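Local coordinates for protein putative short-chain oxidoreductase (Thermus thermophilus, PDB 2YUT) that binds NADP(+) in a Rossmann fold and probably acts as an oxidoreductase of the short-chain dehydrogenase/reductase family, at residues L70-G75 and A116-A121; G75-A80 and A173-P178; E91-A96 and A132-A137; A96-A101 and K138-A143. All coordinates share one frame; numbering follows the deposited sequence.

Contact 1 of 4, residues L70-G75 and A116-A121; sequences LVHAVG and AVFFGA. With NAP (NADP nicotinamide-adenine-dinucleotide phosphate), chain B.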
# COMPACT_ATOMS: atom_id res chain seq x y z
N LEU A 70 13.99 14.40 -9.91
CA LEU A 70 12.96 13.51 -10.44
C LEU A 70 11.63 13.91 -9.81
O LEU A 70 11.53 14.07 -8.60
CB LEU A 70 13.27 12.05 -10.08
CG LEU A 70 12.13 11.03 -10.24
CD1 LEU A 70 11.82 10.81 -11.72
CD2 LEU A 70 12.52 9.72 -9.57
N VAL A 71 10.62 14.11 -10.65
CA VAL A 71 9.29 14.45 -10.17
C VAL A 71 8.35 13.40 -10.76
O VAL A 71 8.07 13.41 -11.96
CB VAL A 71 8.84 15.86 -10.63
CG1 VAL A 71 7.48 16.18 -10.05
CG2 VAL A 71 9.86 16.91 -10.19
N HIS A 72 7.89 12.49 -9.91
CA HIS A 72 7.01 11.39 -10.32
C HIS A 72 5.54 11.80 -10.14
O HIS A 72 4.89 11.42 -9.17
CB HIS A 72 7.34 10.15 -9.48
CG HIS A 72 6.78 8.87 -10.02
ND1 HIS A 72 7.23 8.29 -11.19
CD2 HIS A 72 5.83 8.04 -9.52
CE1 HIS A 72 6.58 7.15 -11.39
NE2 HIS A 72 5.73 6.98 -10.39
N ALA A 73 5.03 12.60 -11.08
CA ALA A 73 3.65 13.08 -11.03
C ALA A 73 2.75 12.05 -11.70
O ALA A 73 1.95 12.38 -12.58
CB ALA A 73 3.54 14.43 -11.74
N VAL A 74 2.87 10.81 -11.25
CA VAL A 74 2.12 9.69 -11.81
C VAL A 74 1.02 9.19 -10.88
O VAL A 74 1.20 9.09 -9.67
CB VAL A 74 3.08 8.53 -12.14
CG1 VAL A 74 2.30 7.32 -12.63
CG2 VAL A 74 4.07 8.99 -13.20
N GLY A 75 -0.12 8.87 -11.47
CA GLY A 75 -1.23 8.37 -10.69
C GLY A 75 -2.50 8.24 -11.49
O GLY A 75 -2.54 8.57 -12.68
N ALA A 116 14.34 13.43 -5.28
CA ALA A 116 13.36 12.61 -5.98
C ALA A 116 12.04 12.88 -5.26
O ALA A 116 11.88 12.56 -4.08
CB ALA A 116 13.75 11.14 -5.90
N VAL A 117 11.11 13.48 -6.00
CA VAL A 117 9.82 13.88 -5.47
C VAL A 117 8.68 12.94 -5.84
O VAL A 117 8.52 12.58 -7.01
CB VAL A 117 9.47 15.31 -5.95
CG1 VAL A 117 8.20 15.80 -5.30
CG2 VAL A 117 10.64 16.26 -5.65
N PHE A 118 7.89 12.58 -4.84
CA PHE A 118 6.75 11.68 -5.03
C PHE A 118 5.55 12.32 -4.36
O PHE A 118 5.70 13.18 -3.49
CB PHE A 118 7.06 10.31 -4.41
CG PHE A 118 8.19 9.59 -5.08
CD1 PHE A 118 7.96 8.74 -6.16
CD2 PHE A 118 9.50 9.80 -4.67
CE1 PHE A 118 9.01 8.11 -6.82
CE2 PHE A 118 10.57 9.18 -5.31
CZ PHE A 118 10.32 8.33 -6.39
N PHE A 119 4.36 11.90 -4.75
CA PHE A 119 3.14 12.47 -4.20
C PHE A 119 2.28 11.46 -3.43
O PHE A 119 1.83 10.45 -3.98
CB PHE A 119 2.34 13.10 -5.35
CG PHE A 119 3.11 14.17 -6.09
CD1 PHE A 119 3.06 15.50 -5.67
CD2 PHE A 119 3.93 13.84 -7.17
CE1 PHE A 119 3.82 16.49 -6.30
CE2 PHE A 119 4.70 14.82 -7.81
CZ PHE A 119 4.64 16.15 -7.38
N GLY A 120 2.06 11.75 -2.15
CA GLY A 120 1.25 10.88 -1.32
C GLY A 120 -0.13 11.49 -1.16
O GLY A 120 -0.72 11.95 -2.14
N ALA A 121 -0.64 11.50 0.06
CA ALA A 121 -1.96 12.08 0.31
C ALA A 121 -2.22 12.29 1.79
O ALA A 121 -1.69 11.57 2.64
CB ALA A 121 -3.04 11.18 -0.27
PA NAP B . -3.38 13.42 -13.88
O1A NAP B . -4.52 12.33 -14.19
O2A NAP B . -3.68 14.75 -14.46
O5B NAP B . -2.01 12.81 -14.47
C5B NAP B . -1.64 11.46 -14.16
C4B NAP B . -0.32 11.11 -14.86
O4B NAP B . 0.02 9.76 -14.50
C3B NAP B . -0.50 11.14 -16.38
O3B NAP B . 0.65 11.72 -17.00
C2B NAP B . -0.59 9.65 -16.73
O2B NAP B . -0.07 9.44 -18.04
C1B NAP B . 0.44 9.13 -15.72
N9A NAP B . 0.35 7.66 -15.62
C8A NAP B . -0.69 6.98 -15.15
N7A NAP B . -0.44 5.67 -15.23
C5A NAP B . 0.78 5.52 -15.75
C6A NAP B . 1.56 4.43 -16.08
N6A NAP B . 1.11 3.19 -15.87
N1A NAP B . 2.77 4.63 -16.62
C2A NAP B . 3.22 5.86 -16.84
N3A NAP B . 2.50 6.92 -16.53
C4A NAP B . 1.28 6.79 -15.99
O3 NAP B . -3.22 13.42 -12.28
PN NAP B . -2.52 14.62 -11.47
O1N NAP B . -3.56 15.45 -10.81
O2N NAP B . -1.52 15.30 -12.32
O5D NAP B . -1.74 13.85 -10.29
C5D NAP B . -0.32 13.74 -10.30
C4D NAP B . 0.20 13.09 -9.00
O4D NAP B . -0.26 13.92 -7.91
C3D NAP B . -0.44 11.72 -8.79
O3D NAP B . 0.39 10.89 -7.97
C2D NAP B . -1.72 12.09 -8.05
O2D NAP B . -2.22 10.98 -7.30
C1D NAP B . -1.12 13.11 -7.08
N1N NAP B . -2.14 13.91 -6.38
C2N NAP B . -3.12 14.60 -7.10
C3N NAP B . -4.08 15.35 -6.44
C7N NAP B . -5.15 16.11 -7.23
O7N NAP B . -6.11 16.63 -6.66
N7N NAP B . -4.95 16.15 -8.54
C4N NAP B . -4.07 15.42 -5.05
C5N NAP B . -3.10 14.74 -4.32
C6N NAP B . -2.13 13.98 -4.98
P2B NAP B . -1.02 9.47 -19.35
O1X NAP B . -2.10 10.64 -19.14
O2X NAP B . -0.05 9.94 -20.55
O3X NAP B . -1.65 8.15 -19.61
O HOH W 1 4.34 9.93 -6.87

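Contact 2 of 4, residues G75-A80 and A173-P178; sequences GKAGRA and APLGGP. With NAP (NADP nicotinamide-adenine-dinucleotide phosphate), chain B.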
# COMPACT_ATOMS: atom_id res chain seq x y z
N GLY A 75 -0.12 8.87 -11.47
CA GLY A 75 -1.23 8.37 -10.69
C GLY A 75 -2.50 8.24 -11.49
O GLY A 75 -2.54 8.57 -12.68
N LYS A 76 -3.54 7.75 -10.82
CA LYS A 76 -4.86 7.55 -11.41
C LYS A 76 -5.84 7.57 -10.24
O LYS A 76 -5.46 7.31 -9.11
CB LYS A 76 -4.93 6.19 -12.12
CG LYS A 76 -4.47 6.24 -13.56
CD LYS A 76 -5.53 6.90 -14.43
CE LYS A 76 -4.97 7.30 -15.79
NZ LYS A 76 -3.97 8.40 -15.65
N ALA A 77 -7.09 7.89 -10.52
CA ALA A 77 -8.08 7.95 -9.45
C ALA A 77 -9.28 7.08 -9.78
O ALA A 77 -9.50 6.72 -10.93
CB ALA A 77 -8.52 9.39 -9.23
N GLY A 78 -10.04 6.72 -8.75
CA GLY A 78 -11.20 5.88 -8.94
C GLY A 78 -12.00 5.78 -7.65
O GLY A 78 -11.44 5.89 -6.56
N ARG A 79 -13.31 5.59 -7.79
CA ARG A 79 -14.19 5.48 -6.63
C ARG A 79 -14.93 4.15 -6.67
O ARG A 79 -15.46 3.76 -7.71
CB ARG A 79 -15.20 6.62 -6.62
CG ARG A 79 -16.27 6.49 -5.54
CD ARG A 79 -17.34 7.56 -5.66
NE ARG A 79 -16.84 8.89 -5.32
CZ ARG A 79 -16.89 9.93 -6.14
NH1 ARG A 79 -17.42 9.81 -7.35
NH2 ARG A 79 -16.42 11.11 -5.74
N ALA A 80 -14.96 3.45 -5.53
CA ALA A 80 -15.65 2.17 -5.44
C ALA A 80 -15.71 1.69 -4.00
O ALA A 80 -14.84 2.01 -3.19
CB ALA A 80 -14.97 1.14 -6.30
N ALA A 173 -11.53 13.39 -13.36
CA ALA A 173 -12.48 13.09 -14.43
C ALA A 173 -13.48 12.00 -14.05
O ALA A 173 -14.69 12.21 -14.10
CB ALA A 173 -11.74 12.70 -15.70
N PRO A 174 -12.99 10.81 -13.66
CA PRO A 174 -13.89 9.71 -13.28
C PRO A 174 -14.62 9.94 -11.96
O PRO A 174 -15.48 9.15 -11.58
CB PRO A 174 -12.96 8.51 -13.23
CG PRO A 174 -11.70 9.11 -12.70
CD PRO A 174 -11.58 10.39 -13.51
N LEU A 175 -14.27 11.02 -11.27
CA LEU A 175 -14.89 11.33 -9.99
C LEU A 175 -15.89 12.47 -10.11
O LEU A 175 -16.46 12.91 -9.11
CB LEU A 175 -13.81 11.70 -8.96
CG LEU A 175 -12.75 10.63 -8.69
CD1 LEU A 175 -11.68 11.18 -7.75
CD2 LEU A 175 -13.40 9.40 -8.10
N GLY A 176 -16.10 12.95 -11.33
CA GLY A 176 -17.05 14.03 -11.55
C GLY A 176 -16.46 15.44 -11.55
O GLY A 176 -17.20 16.41 -11.48
N GLY A 177 -15.14 15.55 -11.63
CA GLY A 177 -14.51 16.86 -11.64
C GLY A 177 -13.90 17.22 -10.29
O GLY A 177 -14.27 16.65 -9.27
N PRO A 178 -12.95 18.18 -10.26
CA PRO A 178 -12.29 18.61 -9.03
C PRO A 178 -13.25 19.24 -8.03
O PRO A 178 -14.25 19.85 -8.41
CB PRO A 178 -11.26 19.63 -9.52
CG PRO A 178 -10.99 19.20 -10.93
CD PRO A 178 -12.37 18.87 -11.43
PA NAP B . -3.38 13.42 -13.88
O1A NAP B . -4.52 12.33 -14.19
O2A NAP B . -3.68 14.75 -14.46
O5B NAP B . -2.01 12.81 -14.47
C5B NAP B . -1.64 11.46 -14.16
C4B NAP B . -0.32 11.11 -14.86
O4B NAP B . 0.02 9.76 -14.50
C3B NAP B . -0.50 11.14 -16.38
O3B NAP B . 0.65 11.72 -17.00
C2B NAP B . -0.59 9.65 -16.73
O2B NAP B . -0.07 9.44 -18.04
C1B NAP B . 0.44 9.13 -15.72
N9A NAP B . 0.35 7.66 -15.62
C8A NAP B . -0.69 6.98 -15.15
N7A NAP B . -0.44 5.67 -15.23
C5A NAP B . 0.78 5.52 -15.75
C6A NAP B . 1.56 4.43 -16.08
N6A NAP B . 1.11 3.19 -15.87
N1A NAP B . 2.77 4.63 -16.62
C2A NAP B . 3.22 5.86 -16.84
N3A NAP B . 2.50 6.92 -16.53
C4A NAP B . 1.28 6.79 -15.99
O3 NAP B . -3.22 13.42 -12.28
PN NAP B . -2.52 14.62 -11.47
O1N NAP B . -3.56 15.45 -10.81
O2N NAP B . -1.52 15.30 -12.32
O5D NAP B . -1.74 13.85 -10.29
C5D NAP B . -0.32 13.74 -10.30
C4D NAP B . 0.20 13.09 -9.00
O4D NAP B . -0.26 13.92 -7.91
C3D NAP B . -0.44 11.72 -8.79
O3D NAP B . 0.39 10.89 -7.97
C2D NAP B . -1.72 12.09 -8.05
O2D NAP B . -2.22 10.98 -7.30
C1D NAP B . -1.12 13.11 -7.08
N1N NAP B . -2.14 13.91 -6.38
C2N NAP B . -3.12 14.60 -7.10
C3N NAP B . -4.08 15.35 -6.44
C7N NAP B . -5.15 16.11 -7.23
O7N NAP B . -6.11 16.63 -6.66
N7N NAP B . -4.95 16.15 -8.54
C4N NAP B . -4.07 15.42 -5.05
C5N NAP B . -3.10 14.74 -4.32
C6N NAP B . -2.13 13.98 -4.98
P2B NAP B . -1.02 9.47 -19.35
O1X NAP B . -2.10 10.64 -19.14
O2X NAP B . -0.05 9.94 -20.55
O3X NAP B . -1.65 8.15 -19.61

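Contact 3 of 4, residues E91-A96 and A132-A137; sequences EEMLAA and AAYAAA. With NAP (NADP nicotinamide-adenine-dinucleotide phosphate), chain B.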
# COMPACT_ATOMS: atom_id res chain seq x y z
N GLU A 91 -5.83 -3.32 -7.65
CA GLU A 91 -4.62 -3.65 -8.38
C GLU A 91 -4.20 -2.53 -9.34
O GLU A 91 -3.02 -2.27 -9.51
CB GLU A 91 -4.81 -4.97 -9.13
CG GLU A 91 -5.13 -6.13 -8.20
CD GLU A 91 -5.49 -7.39 -8.95
OE1 GLU A 91 -4.62 -7.92 -9.67
OE2 GLU A 91 -6.65 -7.85 -8.81
N GLU A 92 -5.18 -1.88 -9.96
CA GLU A 92 -4.89 -0.79 -10.89
C GLU A 92 -4.29 0.40 -10.15
O GLU A 92 -3.36 1.04 -10.63
CB GLU A 92 -6.17 -0.32 -11.61
CG GLU A 92 -6.85 -1.41 -12.43
CD GLU A 92 -8.01 -0.89 -13.26
OE1 GLU A 92 -8.84 -0.14 -12.71
OE2 GLU A 92 -8.09 -1.23 -14.45
N MSE A 93 -4.83 0.67 -8.96
CA MSE A 93 -4.36 1.78 -8.14
C MSE A 93 -2.93 1.55 -7.66
O MSE A 93 -2.10 2.46 -7.72
CB MSE A 93 -5.29 1.98 -6.94
CG MSE A 93 -6.64 2.60 -7.28
SE MSE A 93 -6.49 4.38 -8.08
CE MSE A 93 -6.79 3.88 -9.93
N LEU A 94 -2.65 0.34 -7.18
CA LEU A 94 -1.32 -0.00 -6.71
C LEU A 94 -0.30 0.05 -7.85
O LEU A 94 0.83 0.49 -7.67
CB LEU A 94 -1.31 -1.40 -6.07
CG LEU A 94 -1.74 -1.49 -4.59
CD1 LEU A 94 -0.71 -0.78 -3.73
CD2 LEU A 94 -3.11 -0.87 -4.38
N ALA A 95 -0.72 -0.41 -9.03
CA ALA A 95 0.17 -0.40 -10.19
C ALA A 95 0.50 1.04 -10.59
O ALA A 95 1.67 1.39 -10.77
CB ALA A 95 -0.50 -1.12 -11.36
N ALA A 96 -0.53 1.87 -10.71
CA ALA A 96 -0.34 3.26 -11.11
C ALA A 96 0.46 4.09 -10.12
O ALA A 96 1.36 4.83 -10.52
CB ALA A 96 -1.70 3.92 -11.37
N ALA A 132 -11.07 3.63 -0.83
CA ALA A 132 -10.19 2.65 -0.19
C ALA A 132 -9.01 2.27 -1.09
O ALA A 132 -7.86 2.28 -0.64
CB ALA A 132 -10.98 1.41 0.18
N ALA A 133 -9.29 1.94 -2.34
CA ALA A 133 -8.23 1.55 -3.27
C ALA A 133 -7.18 2.67 -3.40
O ALA A 133 -5.99 2.42 -3.24
CB ALA A 133 -8.84 1.21 -4.63
N TYR A 134 -7.64 3.89 -3.68
CA TYR A 134 -6.74 5.03 -3.83
C TYR A 134 -5.96 5.26 -2.54
O TYR A 134 -4.74 5.47 -2.56
CB TYR A 134 -7.54 6.31 -4.16
CG TYR A 134 -6.67 7.53 -4.44
CD1 TYR A 134 -6.19 7.78 -5.72
CD2 TYR A 134 -6.34 8.43 -3.42
CE1 TYR A 134 -5.40 8.90 -5.99
CE2 TYR A 134 -5.55 9.56 -3.68
CZ TYR A 134 -5.08 9.78 -4.97
OH TYR A 134 -4.31 10.89 -5.25
N ALA A 135 -6.67 5.24 -1.41
CA ALA A 135 -6.05 5.45 -0.11
C ALA A 135 -4.95 4.41 0.14
O ALA A 135 -3.87 4.75 0.61
CB ALA A 135 -7.10 5.37 0.99
N ALA A 136 -5.25 3.16 -0.19
CA ALA A 136 -4.30 2.07 -0.00
C ALA A 136 -3.03 2.30 -0.82
O ALA A 136 -1.92 2.14 -0.32
CB ALA A 136 -4.94 0.74 -0.41
N ALA A 137 -3.21 2.67 -2.09
CA ALA A 137 -2.07 2.91 -2.97
C ALA A 137 -1.16 4.01 -2.41
O ALA A 137 0.06 3.87 -2.45
CB ALA A 137 -2.56 3.29 -4.36
PA NAP B . -3.38 13.42 -13.88
O1A NAP B . -4.52 12.33 -14.19
O2A NAP B . -3.68 14.75 -14.46
O5B NAP B . -2.01 12.81 -14.47
C5B NAP B . -1.64 11.46 -14.16
C4B NAP B . -0.32 11.11 -14.86
O4B NAP B . 0.02 9.76 -14.50
C3B NAP B . -0.50 11.14 -16.38
O3B NAP B . 0.65 11.72 -17.00
C2B NAP B . -0.59 9.65 -16.73
O2B NAP B . -0.07 9.44 -18.04
C1B NAP B . 0.44 9.13 -15.72
N9A NAP B . 0.35 7.66 -15.62
C8A NAP B . -0.69 6.98 -15.15
N7A NAP B . -0.44 5.67 -15.23
C5A NAP B . 0.78 5.52 -15.75
C6A NAP B . 1.56 4.43 -16.08
N6A NAP B . 1.11 3.19 -15.87
N1A NAP B . 2.77 4.63 -16.62
C2A NAP B . 3.22 5.86 -16.84
N3A NAP B . 2.50 6.92 -16.53
C4A NAP B . 1.28 6.79 -15.99
O3 NAP B . -3.22 13.42 -12.28
PN NAP B . -2.52 14.62 -11.47
O1N NAP B . -3.56 15.45 -10.81
O2N NAP B . -1.52 15.30 -12.32
O5D NAP B . -1.74 13.85 -10.29
C5D NAP B . -0.32 13.74 -10.30
C4D NAP B . 0.20 13.09 -9.00
O4D NAP B . -0.26 13.92 -7.91
C3D NAP B . -0.44 11.72 -8.79
O3D NAP B . 0.39 10.89 -7.97
C2D NAP B . -1.72 12.09 -8.05
O2D NAP B . -2.22 10.98 -7.30
C1D NAP B . -1.12 13.11 -7.08
N1N NAP B . -2.14 13.91 -6.38
C2N NAP B . -3.12 14.60 -7.10
C3N NAP B . -4.08 15.35 -6.44
C7N NAP B . -5.15 16.11 -7.23
O7N NAP B . -6.11 16.63 -6.66
N7N NAP B . -4.95 16.15 -8.54
C4N NAP B . -4.07 15.42 -5.05
C5N NAP B . -3.10 14.74 -4.32
C6N NAP B . -2.13 13.98 -4.98
P2B NAP B . -1.02 9.47 -19.35
O1X NAP B . -2.10 10.64 -19.14
O2X NAP B . -0.05 9.94 -20.55
O3X NAP B . -1.65 8.15 -19.61

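Contact 4 of 4, residues A96-A101 and K138-A143; sequences AHLLTA and KGALEA. With NAP (NADP nicotinamide-adenine-dinucleotide phosphate), chain B.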
# COMPACT_ATOMS: atom_id res chain seq x y z
N ALA A 96 -0.53 1.87 -10.71
CA ALA A 96 -0.34 3.26 -11.11
C ALA A 96 0.46 4.09 -10.12
O ALA A 96 1.36 4.83 -10.52
CB ALA A 96 -1.70 3.92 -11.37
N HIS A 97 0.14 3.97 -8.83
CA HIS A 97 0.83 4.76 -7.81
C HIS A 97 2.12 4.18 -7.23
O HIS A 97 3.11 4.90 -7.09
CB HIS A 97 -0.10 5.06 -6.63
CG HIS A 97 -1.29 5.89 -6.99
ND1 HIS A 97 -2.43 5.35 -7.54
CD2 HIS A 97 -1.53 7.21 -6.85
CE1 HIS A 97 -3.33 6.30 -7.72
NE2 HIS A 97 -2.80 7.44 -7.31
N LEU A 98 2.11 2.90 -6.88
CA LEU A 98 3.26 2.26 -6.25
C LEU A 98 4.27 1.58 -7.17
O LEU A 98 5.47 1.83 -7.05
CB LEU A 98 2.78 1.25 -5.20
CG LEU A 98 3.85 0.46 -4.45
CD1 LEU A 98 4.68 1.41 -3.59
CD2 LEU A 98 3.20 -0.61 -3.57
N LEU A 99 3.80 0.72 -8.06
CA LEU A 99 4.72 0.02 -8.95
C LEU A 99 5.48 0.98 -9.86
O LEU A 99 6.67 0.80 -10.08
CB LEU A 99 3.97 -1.03 -9.77
CG LEU A 99 3.29 -2.15 -8.96
CD1 LEU A 99 2.80 -3.22 -9.92
CD2 LEU A 99 4.27 -2.76 -7.96
N THR A 100 4.80 2.01 -10.37
CA THR A 100 5.48 2.97 -11.24
C THR A 100 6.63 3.61 -10.46
O THR A 100 7.74 3.71 -10.96
CB THR A 100 4.53 4.09 -11.72
OG1 THR A 100 4.02 4.81 -10.58
CG2 THR A 100 3.38 3.51 -12.53
N ALA A 101 6.34 4.01 -9.23
CA ALA A 101 7.33 4.65 -8.35
C ALA A 101 8.46 3.71 -7.97
O ALA A 101 9.63 4.10 -7.98
CB ALA A 101 6.64 5.17 -7.09
N LYS A 138 -1.76 5.08 -1.90
CA LYS A 138 -0.97 6.18 -1.34
C LYS A 138 -0.38 5.80 0.01
O LYS A 138 0.72 6.23 0.35
CB LYS A 138 -1.83 7.45 -1.18
CG LYS A 138 -2.20 8.12 -2.49
CD LYS A 138 -0.96 8.48 -3.31
CE LYS A 138 -1.32 9.38 -4.50
NZ LYS A 138 -0.17 9.51 -5.46
N GLY A 139 -1.11 4.99 0.77
CA GLY A 139 -0.60 4.56 2.05
C GLY A 139 0.64 3.72 1.82
O GLY A 139 1.62 3.82 2.56
N ALA A 140 0.61 2.90 0.78
CA ALA A 140 1.73 2.04 0.43
C ALA A 140 2.92 2.85 -0.08
O ALA A 140 4.07 2.60 0.31
CB ALA A 140 1.31 1.03 -0.64
N LEU A 141 2.64 3.83 -0.93
CA LEU A 141 3.69 4.67 -1.49
C LEU A 141 4.46 5.40 -0.40
O LEU A 141 5.69 5.42 -0.42
CB LEU A 141 3.12 5.68 -2.48
CG LEU A 141 4.14 6.66 -3.08
CD1 LEU A 141 5.25 5.88 -3.78
CD2 LEU A 141 3.45 7.60 -4.07
N GLU A 142 3.74 6.00 0.54
CA GLU A 142 4.39 6.75 1.61
C GLU A 142 5.22 5.84 2.51
O GLU A 142 6.30 6.22 2.95
CB GLU A 142 3.36 7.51 2.46
CG GLU A 142 2.47 8.46 1.67
CD GLU A 142 1.72 9.44 2.56
OE1 GLU A 142 1.34 9.05 3.69
OE2 GLU A 142 1.50 10.60 2.15
N ALA A 143 4.71 4.64 2.78
CA ALA A 143 5.42 3.70 3.64
C ALA A 143 6.68 3.23 2.92
O ALA A 143 7.74 3.11 3.51
CB ALA A 143 4.52 2.50 3.99
PA NAP B . -3.38 13.42 -13.88
O1A NAP B . -4.52 12.33 -14.19
O2A NAP B . -3.68 14.75 -14.46
O5B NAP B . -2.01 12.81 -14.47
C5B NAP B . -1.64 11.46 -14.16
C4B NAP B . -0.32 11.11 -14.86
O4B NAP B . 0.02 9.76 -14.50
C3B NAP B . -0.50 11.14 -16.38
O3B NAP B . 0.65 11.72 -17.00
C2B NAP B . -0.59 9.65 -16.73
O2B NAP B . -0.07 9.44 -18.04
C1B NAP B . 0.44 9.13 -15.72
N9A NAP B . 0.35 7.66 -15.62
C8A NAP B . -0.69 6.98 -15.15
N7A NAP B . -0.44 5.67 -15.23
C5A NAP B . 0.78 5.52 -15.75
C6A NAP B . 1.56 4.43 -16.08
N6A NAP B . 1.11 3.19 -15.87
N1A NAP B . 2.77 4.63 -16.62
C2A NAP B . 3.22 5.86 -16.84
N3A NAP B . 2.50 6.92 -16.53
C4A NAP B . 1.28 6.79 -15.99
O3 NAP B . -3.22 13.42 -12.28
PN NAP B . -2.52 14.62 -11.47
O1N NAP B . -3.56 15.45 -10.81
O2N NAP B . -1.52 15.30 -12.32
O5D NAP B . -1.74 13.85 -10.29
C5D NAP B . -0.32 13.74 -10.30
C4D NAP B . 0.20 13.09 -9.00
O4D NAP B . -0.26 13.92 -7.91
C3D NAP B . -0.44 11.72 -8.79
O3D NAP B . 0.39 10.89 -7.97
C2D NAP B . -1.72 12.09 -8.05
O2D NAP B . -2.22 10.98 -7.30
C1D NAP B . -1.12 13.11 -7.08
N1N NAP B . -2.14 13.91 -6.38
C2N NAP B . -3.12 14.60 -7.10
C3N NAP B . -4.08 15.35 -6.44
C7N NAP B . -5.15 16.11 -7.23
O7N NAP B . -6.11 16.63 -6.66
N7N NAP B . -4.95 16.15 -8.54
C4N NAP B . -4.07 15.42 -5.05
C5N NAP B . -3.10 14.74 -4.32
C6N NAP B . -2.13 13.98 -4.98
P2B NAP B . -1.02 9.47 -19.35
O1X NAP B . -2.10 10.64 -19.14
O2X NAP B . -0.05 9.94 -20.55
O3X NAP B . -1.65 8.15 -19.61

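Contact 1 of 4, residues L70-G75 and A116-A121
Two backbone bonds join the strand ends here: Val117 N gives to Leu70 O at 2.7 Å, and His72 N to Val117 O at 3.0 Å, both nearly straight at the hydrogen. Further on the strands part, and a water fills the step, donating to His72 O and accepting from Phe119 N. Phe119 turns its ring edge to the neighbouring strand: CD2 lies 3.3 Å from His72 O, and Val71 CG1 meets CE2 at 3.8 Å, near the ring plane. With an alanine at Phe119, Val71 CG1 and Ala73 would probably lose their apolar cover, and a gap would open where the ring, its CG 3.8 Å from NADP O4D, borders the nicotinamide ribose. These are neighbouring inner strands of the parallel Rossmann sheet, 67-72 and 114-119, which release their loops toward the cofactor. Val74 O accepts from NADP O3D at 2.6 Å, and Gly75 N gives to O4B. On the sheet face of Leu70 and Phe118, His72 CB packs 3.7 Å from Phe118 CD1, the two rings inclined at 50°. The His72 imidazole, its CG anti to the backbone N (chi1 -165°), reaches helix 89-107, where NE2 is hydrogen-bonded to Thr100 OG1.

Contact 2 of 4, residues G75-A80 and A173-P178
Ala77, Gly78 and Arg79 meet Pro174 and Leu175 in a largely apolar surface contact between two loops, about 17 Å from the chain centre to the contact centre. One loop follows strand 67-72, the other strand 158-162, so both leave the same end of the parallel sheet, on the cofactor side. Leu175 does most of the work: CD1 touches Ala77 CB at 3.9 Å, and CD2 packs on Gly78 and reaches Arg79 CB at 3.6 Å. The same CD2 sits over the centre of one face of the Arg79 guanidinium, 4.0 Å above its plane. A bend at chi3 (-70°) folds the arginine chain back over the leucine. Pro174 adds CG, 3.7 Å from Ala77 O. Phe131 touches both Arg79 and Leu175 from another loop. Nearer the sheet, Lys76 NZ lies 3.6 Å from NADP C8A, on the adenine. No hydrogen bond joins the two segments, so packing dominates; Arg79 NH1 lies 3.7 Å from Leu175 O, too long for a bond, though the charge may still feel that carbonyl.

Contact 3 of 4, residues E91-A96 and A132-A137
Selenomethionine Met93 and Leu94 carry the apolar packing against Ala133 and Ala137. Met93 CG lies 3.7 Å from Ala133 CB, while Ala137 CB sits 3.5 Å from Met93 O and near Met93 CB. Leu94 adds CD1, 4.0 Å from Ala137 CA. Alanines on helix 132-137 let the axes approach to 8.4 Å, the segments crossing at -30°. The aromatic contact is of Met-aromatic type: a bend at chi2 (-61°) turns Met93 SE to the edge of the Tyr134 ring, 4.1 Å from Tyr134 CD1. The polar contact lies at the far end of that ring, which extends beyond the helix pair with CG anti to the backbone N (chi1 -175°). Tyr134 OH shares a hydrogen bond of 2.9 Å with O2D of the nicotinamide ribose. A phenylalanine in its place would probably leave the ribose O2D without this hydrogen-bond partner. On the outer side, Leu94 packs on Leu94 of the second subunit. Tyr134 and Lys138, one helical turn apart, are consistent with the Tyr-X-X-X-Lys motif of the short-chain dehydrogenases, Tyr134 standing at the position that holds the catalytic tyrosine in characterised relatives.

Contact 4 of 4, residues A96-A101 and K138-A143
Leu98, Ala101, Ala140 and Leu141 supply the apolar part of the contact. Leu98 spreads its branches over the facing helix, CD2 3.9 Å from Ala140 CB and CD1 4.0 Å from Leu141 CA. Leu141 answers with CD1, 3.7 Å from Ala101 CB. The polar part gathers at the ribose. Lys138 crosses His97 at about a right angle, its NZ in the imidazole plane at the ring edge and 3.0 Å from CD2, a meeting with no hydrogen bond. Extended beyond its bend at chi2 (-57°), the lysine gives from Lys138 NZ to NADP O3D at 2.9 Å and from NZ to NADP O2D at 3.1 Å; Phe119 O accepts from NZ as well, and these three oxygens fix the ammonium. His97 ND1 is bonded to Met93 O. Within the first segment, Thr100 OG1 donates to Ala96 O at 2.7 Å from above the carbonyl plane. Helices 89-107 and 132-153 run side by side at 29° here, with strands 67-72 and 114-119 reached through His72 and Phe119, and with Val90 and Ala140 of the second subunit against Leu98 and Ala140.

Contacts 1, 3 and 4 are buried, whereas contact 2 lies at the surface. Contact 1 joins neighbouring strands through backbone bonds; contacts 3 and 4 continue along one helix pair, 89-107 with 132-153, share Ala96 and rest on side-chain packing; contact 2 ties loops without any hydrogen bond. The wider helical turn bridges the pair of helix contacts through Leu94 O and Leu99 N. Contact 1 meets contact 4 where strand ends face the helices, and contact 2 reaches contact 3 through Lys76 O beside Met93 SE. All four touch NADP, but differently: backbone hydrogen bonds with some side-chain packing in contacts 1 and 2, Tyr134 in contact 3, Lys138 in contact 4. Contacts 3 and 4 also face the second subunit.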